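Putative Nitroreductase (PDB 3EO7) binds flavin mononucleotide and probably acts as an FMN-dependent oxidoreductase of the nitroreductase family. Local coordinates at residues L324-L327 with E328-M331; Q361-I364 with D365-L368; L463-R466 with L467-A471. All coordinates share one frame; numbering follows the deposited sequence.

Contact 1: L324-L327 with E328-M331; sequences LSDL and EITM
L327 and M331 face each other one turn apart on the short α-helix 325-333, with L324 at its N-cap position. The apolar contact runs from L327 CD1 to CG of M331, a selenomethionine, at 4.0 Å. L327 sends CG anti to its own N (chi1 177°), whereas M331 keeps CG beside its N and bends at chi3 (81°), and the two side chains cross at a slant, SE lying beside the leucine branch. Around this pair I202 of helix 181-202 touches L324, E328 and M331, and N195 of the same helix also touches M331.

The backbone bonds are i to i+4: E328 N to L324 O (3.0 Å), I329 N to S325 O (3.0 Å), T330 N to D326 O (2.9 Å) and M331 N to L327 O (2.9 Å). The T330 N-H reaches D326 O from above the carbonyl plane.

Among the polar side chains, E328 OE1 forms salt bridges with R76 and R80, while S325 OG bonds back to E322 O. T330 OG1 sits 3.0 Å from D326 O and is hydrogen-bonded to Q473 OE1 of helix 452-473. T330 CB lies 3.2 Å from the same D326 O.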
ATOM      1  N   LEU A 324       4.804  21.719   2.927  1.00 23.43           N
ATOM      2  CA  LEU A 324       4.904  20.428   2.239  1.00 20.77           C
ATOM      3  C   LEU A 324       5.006  20.509   0.712  1.00 21.36           C
ATOM      4  O   LEU A 324       4.726  19.523   0.016  1.00 20.35           O
ATOM      5  CB  LEU A 324       3.745  19.502   2.661  1.00 22.74           C
ATOM      6  CG  LEU A 324       3.631  19.147   4.149  1.00 19.40           C
ATOM      7  CD1 LEU A 324       2.372  18.281   4.498  1.00 20.85           C
ATOM      8  CD2 LEU A 324       4.928  18.380   4.593  1.00 23.74           C
ATOM      9  N   SER A 325       5.475  21.654   0.210  1.00 21.41           N
ATOM     10  CA  SER A 325       5.636  21.887  -1.216  1.00 21.08           C
ATOM     11  C   SER A 325       6.517  20.849  -1.930  1.00 19.61           C
ATOM     12  O   SER A 325       6.201  20.442  -3.055  1.00 20.14           O
ATOM     13  CB  SER A 325       6.155  23.316  -1.481  1.00 23.28           C
ATOM     14  OG  SER A 325       7.398  23.553  -0.821  1.00 26.11           O
ATOM     15  N   ASP A 326       7.599  20.420  -1.291  0.50 18.87           N
ATOM     16  CA  ASP A 326       8.496  19.454  -1.920  0.50 18.51           C
ATOM     17  C   ASP A 326       7.916  18.035  -1.850  0.50 18.71           C
ATOM     18  O   ASP A 326       8.254  17.195  -2.676  0.50 16.87           O
ATOM     19  CB  ASP A 326       9.911  19.570  -1.343  0.50 19.20           C
ATOM     20  CG  ASP A 326      10.516  20.966  -1.562  0.50 18.06           C
ATOM     21  OD1 ASP A 326      10.429  21.493  -2.692  0.50 18.90           O
ATOM     22  OD2 ASP A 326      11.097  21.533  -0.618  0.50 19.88           O
ATOM     23  N   LEU A 327       7.061  17.781  -0.860  1.00 16.77           N
ATOM     24  CA  LEU A 327       6.336  16.520  -0.770  1.00 17.64           C
ATOM     25  C   LEU A 327       5.367  16.483  -1.956  1.00 18.41           C
ATOM     26  O   LEU A 327       5.261  15.467  -2.639  1.00 18.78           O
ATOM     27  CB  LEU A 327       5.605  16.399   0.552  1.00 18.22           C
ATOM     28  CG  LEU A 327       4.764  15.117   0.688  1.00 17.83           C
ATOM     29  CD1 LEU A 327       5.556  13.798   0.450  1.00 20.13           C
ATOM     30  CD2 LEU A 327       4.056  15.143   2.045  1.00 17.44           C
ATOM     31  N   GLU A 328       4.684  17.599  -2.226  1.00 19.27           N
ATOM     32  CA  GLU A 328       3.802  17.662  -3.406  1.00 18.62           C
ATOM     33  C   GLU A 328       4.522  17.412  -4.719  1.00 18.62           C
ATOM     34  O   GLU A 328       4.077  16.602  -5.542  1.00 18.26           O
ATOM     35  CB  GLU A 328       3.082  18.998  -3.489  1.00 20.56           C
ATOM     36  CG  GLU A 328       2.129  19.198  -2.368  1.00 24.97           C
ATOM     37  CD  GLU A 328       0.965  20.123  -2.734  1.00 34.29           C
ATOM     38  OE1 GLU A 328       0.148  19.824  -3.674  1.00 33.06           O
ATOM     39  OE2 GLU A 328       0.860  21.144  -2.034  1.00 30.79           O
ATOM     40  N   ILE A 329       5.643  18.082  -4.902  1.00 19.06           N
ATOM     41  CA  ILE A 329       6.419  17.938  -6.124  1.00 17.94           C
ATOM     42  C   ILE A 329       6.913  16.487  -6.275  1.00 17.67           C
ATOM     43  O   ILE A 329       6.807  15.887  -7.350  1.00 18.17           O
ATOM     44  CB  ILE A 329       7.615  18.902  -6.131  1.00 19.50           C
ATOM     45  CG1 ILE A 329       7.119  20.356  -6.247  1.00 20.09           C
ATOM     46  CG2 ILE A 329       8.565  18.565  -7.273  1.00 18.87           C
ATOM     47  CD1 ILE A 329       8.232  21.400  -5.991  1.00 20.96           C
ATOM     48  N   THR A 330       7.415  15.932  -5.184  1.00 17.98           N
ATOM     49  CA  THR A 330       7.893  14.564  -5.163  1.00 18.70           C
ATOM     50  C   THR A 330       6.775  13.553  -5.482  1.00 16.42           C
ATOM     51  O   THR A 330       6.979  12.652  -6.299  1.00 16.91           O
ATOM     52  CB  THR A 330       8.604  14.259  -3.835  1.00 17.29           C
ATOM     53  OG1 THR A 330       9.870  14.960  -3.821  1.00 18.06           O
ATOM     54  CG2 THR A 330       8.816  12.782  -3.672  1.00 17.56           C
HETATM   55  N   MSE A 331       5.595  13.751  -4.907  1.00 16.34           N
HETATM   56  CA  MSE A 331       4.477  12.869  -5.177  1.00 16.58           C
HETATM   57  C   MSE A 331       4.102  12.942  -6.642  1.00 18.82           C
HETATM   58  O   MSE A 331       3.791  11.932  -7.272  1.00 19.33           O
HETATM   59  CB  MSE A 331       3.287  13.209  -4.297  1.00 17.66           C
HETATM   60  CG  MSE A 331       3.546  12.867  -2.845  1.00 18.69           C
HETATM   61 SE   MSE A 331       2.023  13.220  -1.700  0.75 17.20          SE
HETATM   62  CE  MSE A 331       0.984  11.585  -2.051  1.00 18.06           C
TER

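Contact 2: Q361-I364 with D365-L368; sequences QNYI and DQSL
The Y363 ring and the Q366 carboxamide lie side by side, pointing the same way, with their planes 36° apart. They sit on a Schellman motif that closes the 3-10 turn in the loop between helix 347-358 and strand 381-390. Amide NE2 comes to 3.5 Å from ring atom CD2 at a slant, and L368 CD1 also approaches the ring obliquely. F356 adds an edge-to-face ring contact. The outer ends of both flat groups are tied to the loop 317-320: Y363 OH bonds to I318 N, while Q366 uses NE2 toward I318 O and OE1 toward W320 N. These bonds hold the amide in a fixed rotation beside the ring.

In the backbone of the motif the outer 6→1 bond, L368 N to Y363 O, is weak at 3.3 Å. The inner 5→2 bond joins S367 N to I364 O at 3.1 Å. S367 takes the positive phi (72°) that reverses the chain, and Y363 O also accepts Q366 N at 3.0 Å. The apolar pair usual across such a motif is present: L368 CD1 packs on Y363 CB at 3.8 Å, and the leucine continues onto L198 and A201 of helix 181-202.

On the polar side a water joins three groups. D365 carries CG between its N and carbonyl carbon (chi1 68°), a cramped placing that brings OD1 back over the turn to this water. The water donates one proton to N362 O at 2.7 Å and the other to D365 OD1 at 2.6 Å, and it accepts from Q366 NE2 at 2.8 Å.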
ATOM      1  N   GLN A 361       6.610  10.313  13.820  1.00 18.78           N
ATOM      2  CA  GLN A 361       6.553  11.264  14.936  1.00 18.41           C
ATOM      3  C   GLN A 361       7.582  12.384  14.792  1.00 17.59           C
ATOM      4  O   GLN A 361       7.450  13.433  15.397  1.00 16.62           O
ATOM      5  CB  GLN A 361       6.705  10.569  16.266  1.00 17.61           C
ATOM      6  CG  GLN A 361       8.113  10.107  16.647  1.00 17.59           C
ATOM      7  CD  GLN A 361       8.547   8.802  15.978  1.00 15.79           C
ATOM      8  OE1 GLN A 361       7.811   8.182  15.207  1.00 17.39           O
ATOM      9  NE2 GLN A 361       9.775   8.385  16.281  1.00 17.79           N
ATOM     10  N   ASN A 362       8.610  12.148  13.976  1.00 17.24           N
ATOM     11  CA  ASN A 362       9.628  13.135  13.701  1.00 15.94           C
ATOM     12  C   ASN A 362       9.246  14.180  12.641  1.00 17.45           C
ATOM     13  O   ASN A 362      10.074  15.032  12.298  1.00 21.76           O
ATOM     14  CB  ASN A 362      10.924  12.419  13.329  1.00 16.80           C
ATOM     15  CG  ASN A 362      11.548  11.703  14.514  1.00 18.69           C
ATOM     16  OD1 ASN A 362      11.271  12.049  15.663  1.00 18.23           O
ATOM     17  ND2 ASN A 362      12.431  10.748  14.251  1.00 18.55           N
ATOM     18  N   TYR A 363       7.995  14.113  12.153  1.00 17.86           N
ATOM     19  CA  TYR A 363       7.479  14.988  11.101  1.00 17.91           C
ATOM     20  C   TYR A 363       6.270  15.817  11.537  1.00 19.40           C
ATOM     21  O   TYR A 363       5.672  16.509  10.712  1.00 17.68           O
ATOM     22  CB  TYR A 363       7.167  14.150   9.839  1.00 18.40           C
ATOM     23  CG  TYR A 363       8.450  13.580   9.318  1.00 17.63           C
ATOM     24  CD1 TYR A 363       8.976  12.407   9.852  1.00 17.72           C
ATOM     25  CD2 TYR A 363       9.194  14.270   8.383  1.00 18.57           C
ATOM     26  CE1 TYR A 363      10.206  11.944   9.441  1.00 16.74           C
ATOM     27  CE2 TYR A 363      10.418  13.803   7.957  1.00 17.89           C
ATOM     28  CZ  TYR A 363      10.912  12.635   8.501  1.00 17.45           C
ATOM     29  OH  TYR A 363      12.133  12.170   8.103  1.00 16.77           O
ATOM     30  N   ILE A 364       5.949  15.804  12.832  1.00 20.58           N
ATOM     31  CA  ILE A 364       4.798  16.558  13.314  1.00 23.65           C
ATOM     32  C   ILE A 364       4.954  18.060  13.056  1.00 21.79           C
ATOM     33  O   ILE A 364       3.981  18.719  12.729  1.00 20.04           O
ATOM     34  CB  ILE A 364       4.461  16.292  14.814  1.00 25.09           C
ATOM     35  CG1 ILE A 364       5.561  16.748  15.741  1.00 31.50           C
ATOM     36  CG2 ILE A 364       4.215  14.834  15.048  1.00 33.22           C
ATOM     37  CD1 ILE A 364       5.163  16.592  17.227  1.00 33.33           C
ATOM     38  N   ASP A 365       6.170  18.582  13.155  1.00 19.91           N
ATOM     39  CA  ASP A 365       6.410  20.000  12.924  1.00 21.38           C
ATOM     40  C   ASP A 365       6.302  20.411  11.459  1.00 21.94           C
ATOM     41  O   ASP A 365       6.360  21.603  11.151  1.00 19.99           O
ATOM     42  CB  ASP A 365       7.741  20.459  13.543  1.00 23.26           C
ATOM     43  CG  ASP A 365       8.957  19.866  12.868  1.00 27.61           C
ATOM     44  OD1 ASP A 365       8.820  18.931  12.052  1.00 31.75           O
ATOM     45  OD2 ASP A 365      10.074  20.326  13.214  1.00 38.23           O
ATOM     46  N   GLN A 366       6.154  19.439  10.564  1.00 20.65           N
ATOM     47  CA  GLN A 366       5.935  19.708   9.137  1.00 19.94           C
ATOM     48  C   GLN A 366       4.484  19.398   8.731  1.00 18.93           C
ATOM     49  O   GLN A 366       4.169  19.287   7.541  1.00 18.09           O
ATOM     50  CB  GLN A 366       6.919  18.927   8.276  1.00 21.99           C
ATOM     51  CG  GLN A 366       8.370  19.249   8.559  1.00 17.02           C
ATOM     52  CD  GLN A 366       9.277  18.595   7.552  1.00 19.41           C
ATOM     53  OE1 GLN A 366       9.247  18.960   6.378  1.00 19.19           O
ATOM     54  NE2 GLN A 366      10.086  17.603   7.996  1.00 18.96           N
ATOM     55  N   SER A 367       3.615  19.247   9.727  0.50 18.45           N
ATOM     56  CA  SER A 367       2.176  19.013   9.514  0.50 19.15           C
ATOM     57  C   SER A 367       1.825  17.618   8.991  0.50 20.30           C
ATOM     58  O   SER A 367       0.789  17.424   8.347  0.50 19.28           O
ATOM     59  CB  SER A 367       1.577  20.099   8.610  0.50 19.98           C
ATOM     60  OG  SER A 367       1.787  21.371   9.196  0.50 17.43           O
ATOM     61  N   LEU A 368       2.697  16.649   9.257  1.00 18.37           N
ATOM     62  CA  LEU A 368       2.407  15.252   8.919  1.00 19.30           C
ATOM     63  C   LEU A 368       1.927  14.572  10.202  1.00 19.00           C
ATOM     64  O   LEU A 368       2.211  15.018  11.322  1.00 19.11           O
ATOM     65  CB  LEU A 368       3.615  14.546   8.322  1.00 19.26           C
ATOM     66  CG  LEU A 368       4.045  15.133   6.972  1.00 22.52           C
ATOM     67  CD1 LEU A 368       5.343  14.482   6.490  1.00 23.73           C
ATOM     68  CD2 LEU A 368       2.919  15.025   5.914  1.00 24.08           C
TER
HETATM   69  O   HOH W   1      10.330  17.270  10.780  1.00 22.82           O

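Contact 3: L463-R466 with L467-A471; sequences LGQR and LNLAA
Q465 and L469, one turn apart on the buried α-helix 452-473, send their side chains across each other. Q465 swings CG opposite to its N (chi1 -173°) and then bends at chi2 (66°), which carries the amide forward along the helix toward L469: NE2 comes to 4.0 Å from L469 CG, and L469 CD1 lies near Q465 CG. The amide thus rests against the leucine branch while its polar atoms turn to helix 181-202, OE1 bonding H191 ND1 and NE2 bonding N195 OD1.

N468 curls back on the turn before it. G464 O accepts two bonds from this one residue, from N468 N at 2.8 Å, nearly in line with C=O, and from N468 ND2, also at 2.8 Å, which arrives from above the carbonyl plane. This places the N468 side chain about 6 Å from the FMN and about 4 Å from the side chain of S336, an FMN-binding residue. A leucine in its place, lacking ND2, would probably leave G464 O gripped less firmly and set an apolar branch near the flavin.

R466 extends to E197 of helix 181-202 in a salt bridge and meets F356 through a cation-pi contact and a hydrogen bond from R466 NH2 to the backbone O of F356. L467 leans over the preceding turn toward I435 and H437 of strand 433-439. Along the arginine's side of the helix, A470 N bonds R466 O at 3.0 Å, and A470 CB sits 3.4 Å from that same oxygen.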
ATOM      1  N   LEU A 463       4.123   1.207   3.864  1.00 15.23           N
ATOM      2  CA  LEU A 463       5.540   1.467   4.195  1.00 15.39           C
ATOM      3  C   LEU A 463       6.325   1.709   2.905  1.00 14.32           C
ATOM      4  O   LEU A 463       7.118   2.648   2.824  1.00 17.11           O
ATOM      5  CB  LEU A 463       6.130   0.292   4.986  1.00 14.96           C
ATOM      6  CG  LEU A 463       5.598   0.061   6.399  1.00 16.01           C
ATOM      7  CD1 LEU A 463       6.210  -1.251   6.957  1.00 16.73           C
ATOM      8  CD2 LEU A 463       5.909   1.277   7.329  1.00 16.03           C
ATOM      9  N   GLY A 464       6.130   0.843   1.920  1.00 14.93           N
ATOM     10  CA  GLY A 464       6.801   0.976   0.637  1.00 15.43           C
ATOM     11  C   GLY A 464       6.609   2.351   0.014  1.00 15.27           C
ATOM     12  O   GLY A 464       7.539   2.952  -0.497  1.00 15.40           O
ATOM     13  N   GLN A 465       5.399   2.898   0.095  1.00 15.53           N
ATOM     14  CA  GLN A 465       5.179   4.176  -0.573  1.00 14.61           C
ATOM     15  C   GLN A 465       5.956   5.286   0.128  1.00 15.63           C
ATOM     16  O   GLN A 465       6.460   6.192  -0.521  1.00 15.84           O
ATOM     17  CB  GLN A 465       3.700   4.511  -0.676  1.00 14.58           C
ATOM     18  CG  GLN A 465       3.413   5.749  -1.506  1.00 15.42           C
ATOM     19  CD  GLN A 465       3.764   5.625  -2.997  1.00 16.11           C
ATOM     20  OE1 GLN A 465       4.209   4.590  -3.463  1.00 15.23           O
ATOM     21  NE2 GLN A 465       3.543   6.711  -3.757  1.00 14.42           N
ATOM     22  N   ARG A 466       6.029   5.214   1.464  1.00 14.95           N
ATOM     23  CA  ARG A 466       6.785   6.211   2.199  1.00 14.82           C
ATOM     24  C   ARG A 466       8.255   6.114   1.802  1.00 14.60           C
ATOM     25  O   ARG A 466       8.909   7.122   1.611  1.00 15.38           O
ATOM     26  CB  ARG A 466       6.595   6.043   3.701  1.00 16.30           C
ATOM     27  CG  ARG A 466       5.159   6.324   4.178  1.00 17.78           C
ATOM     28  CD  ARG A 466       5.034   6.232   5.697  1.00 19.48           C
ATOM     29  NE  ARG A 466       5.681   7.342   6.412  1.00 18.42           N
ATOM     30  CZ  ARG A 466       5.047   8.415   6.889  1.00 20.32           C
ATOM     31  NH1 ARG A 466       3.753   8.536   6.718  1.00 19.08           N
ATOM     32  NH2 ARG A 466       5.695   9.371   7.534  1.00 17.13           N
ATOM     33  N   LEU A 467       8.763   4.894   1.657  1.00 14.75           N
ATOM     34  CA  LEU A 467      10.152   4.691   1.239  1.00 15.56           C
ATOM     35  C   LEU A 467      10.383   5.214  -0.183  1.00 15.81           C
ATOM     36  O   LEU A 467      11.411   5.824  -0.453  1.00 15.53           O
ATOM     37  CB  LEU A 467      10.543   3.180   1.282  1.00 17.23           C
ATOM     38  CG  LEU A 467      10.779   2.497   2.619  1.00 22.50           C
ATOM     39  CD1 LEU A 467      10.779   0.957   2.484  1.00 22.60           C
ATOM     40  CD2 LEU A 467      12.136   3.001   3.190  1.00 21.21           C
ATOM     41  N   ASN A 468       9.456   4.936  -1.105  1.00 15.71           N
ATOM     42  CA  ASN A 468       9.565   5.393  -2.482  1.00 15.21           C
ATOM     43  C   ASN A 468       9.612   6.940  -2.556  1.00 16.39           C
ATOM     44  O   ASN A 468      10.456   7.506  -3.228  1.00 16.10           O
ATOM     45  CB  ASN A 468       8.426   4.864  -3.384  1.00 15.05           C
ATOM     46  CG  ASN A 468       8.685   3.454  -3.920  1.00 15.23           C
ATOM     47  OD1 ASN A 468       8.849   3.275  -5.134  1.00 16.52           O
ATOM     48  ND2 ASN A 468       8.724   2.459  -3.036  1.00 16.11           N
ATOM     49  N   LEU A 469       8.700   7.591  -1.847  1.00 15.75           N
ATOM     50  CA  LEU A 469       8.617   9.056  -1.837  1.00 15.40           C
ATOM     51  C   LEU A 469       9.875   9.656  -1.215  1.00 16.32           C
ATOM     52  O   LEU A 469      10.474  10.593  -1.783  1.00 15.90           O
ATOM     53  CB  LEU A 469       7.345   9.505  -1.133  1.00 16.48           C
ATOM     54  CG  LEU A 469       6.037   9.233  -1.901  1.00 15.43           C
ATOM     55  CD1 LEU A 469       4.801   9.532  -1.009  1.00 15.25           C
ATOM     56  CD2 LEU A 469       6.002  10.006  -3.229  1.00 15.32           C
ATOM     57  N   ALA A 470      10.317   9.101  -0.100  1.00 16.10           N
ATOM     58  CA  ALA A 470      11.553   9.581   0.523  1.00 15.58           C
ATOM     59  C   ALA A 470      12.754   9.450  -0.423  1.00 14.65           C
ATOM     60  O   ALA A 470      13.580  10.366  -0.509  1.00 17.57           O
ATOM     61  CB  ALA A 470      11.822   8.889   1.869  1.00 14.99           C
ATOM     62  N   ALA A 471      12.851   8.327  -1.121  1.00 15.70           N
ATOM     63  CA  ALA A 471      13.956   8.081  -2.041  1.00 16.23           C
ATOM     64  C   ALA A 471      13.955   9.142  -3.115  1.00 16.65           C
ATOM     65  O   ALA A 471      14.974   9.755  -3.386  1.00 16.36           O
ATOM     66  CB  ALA A 471      13.852   6.655  -2.684  1.00 14.64           C
TER

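How the contacts relate
Along the chain the three contacts follow in series: contact 1 on helix 325-333, contact 2 in the loop after helix 347-358, contact 3 on helix 452-473. Their centres lie 13 to 16 Å apart. Contact 1 touches both others: L324 CD1 meets L368 CD2 of contact 2 at 3.6 Å, and T330 CG2 meets L469 O of contact 3 at 3.3 Å. Contacts 2 and 3 do not touch, their nearest atoms being about 5 Å apart, though both involve F356. Helix 181-202 packs against all three, joining the two nitroreductase-family regions. Contact 3 is buried close to the FMN, contact 1 lies just ahead of FMN-binding R334 and R335, and contact 2 lies away from the FMN-binding residues.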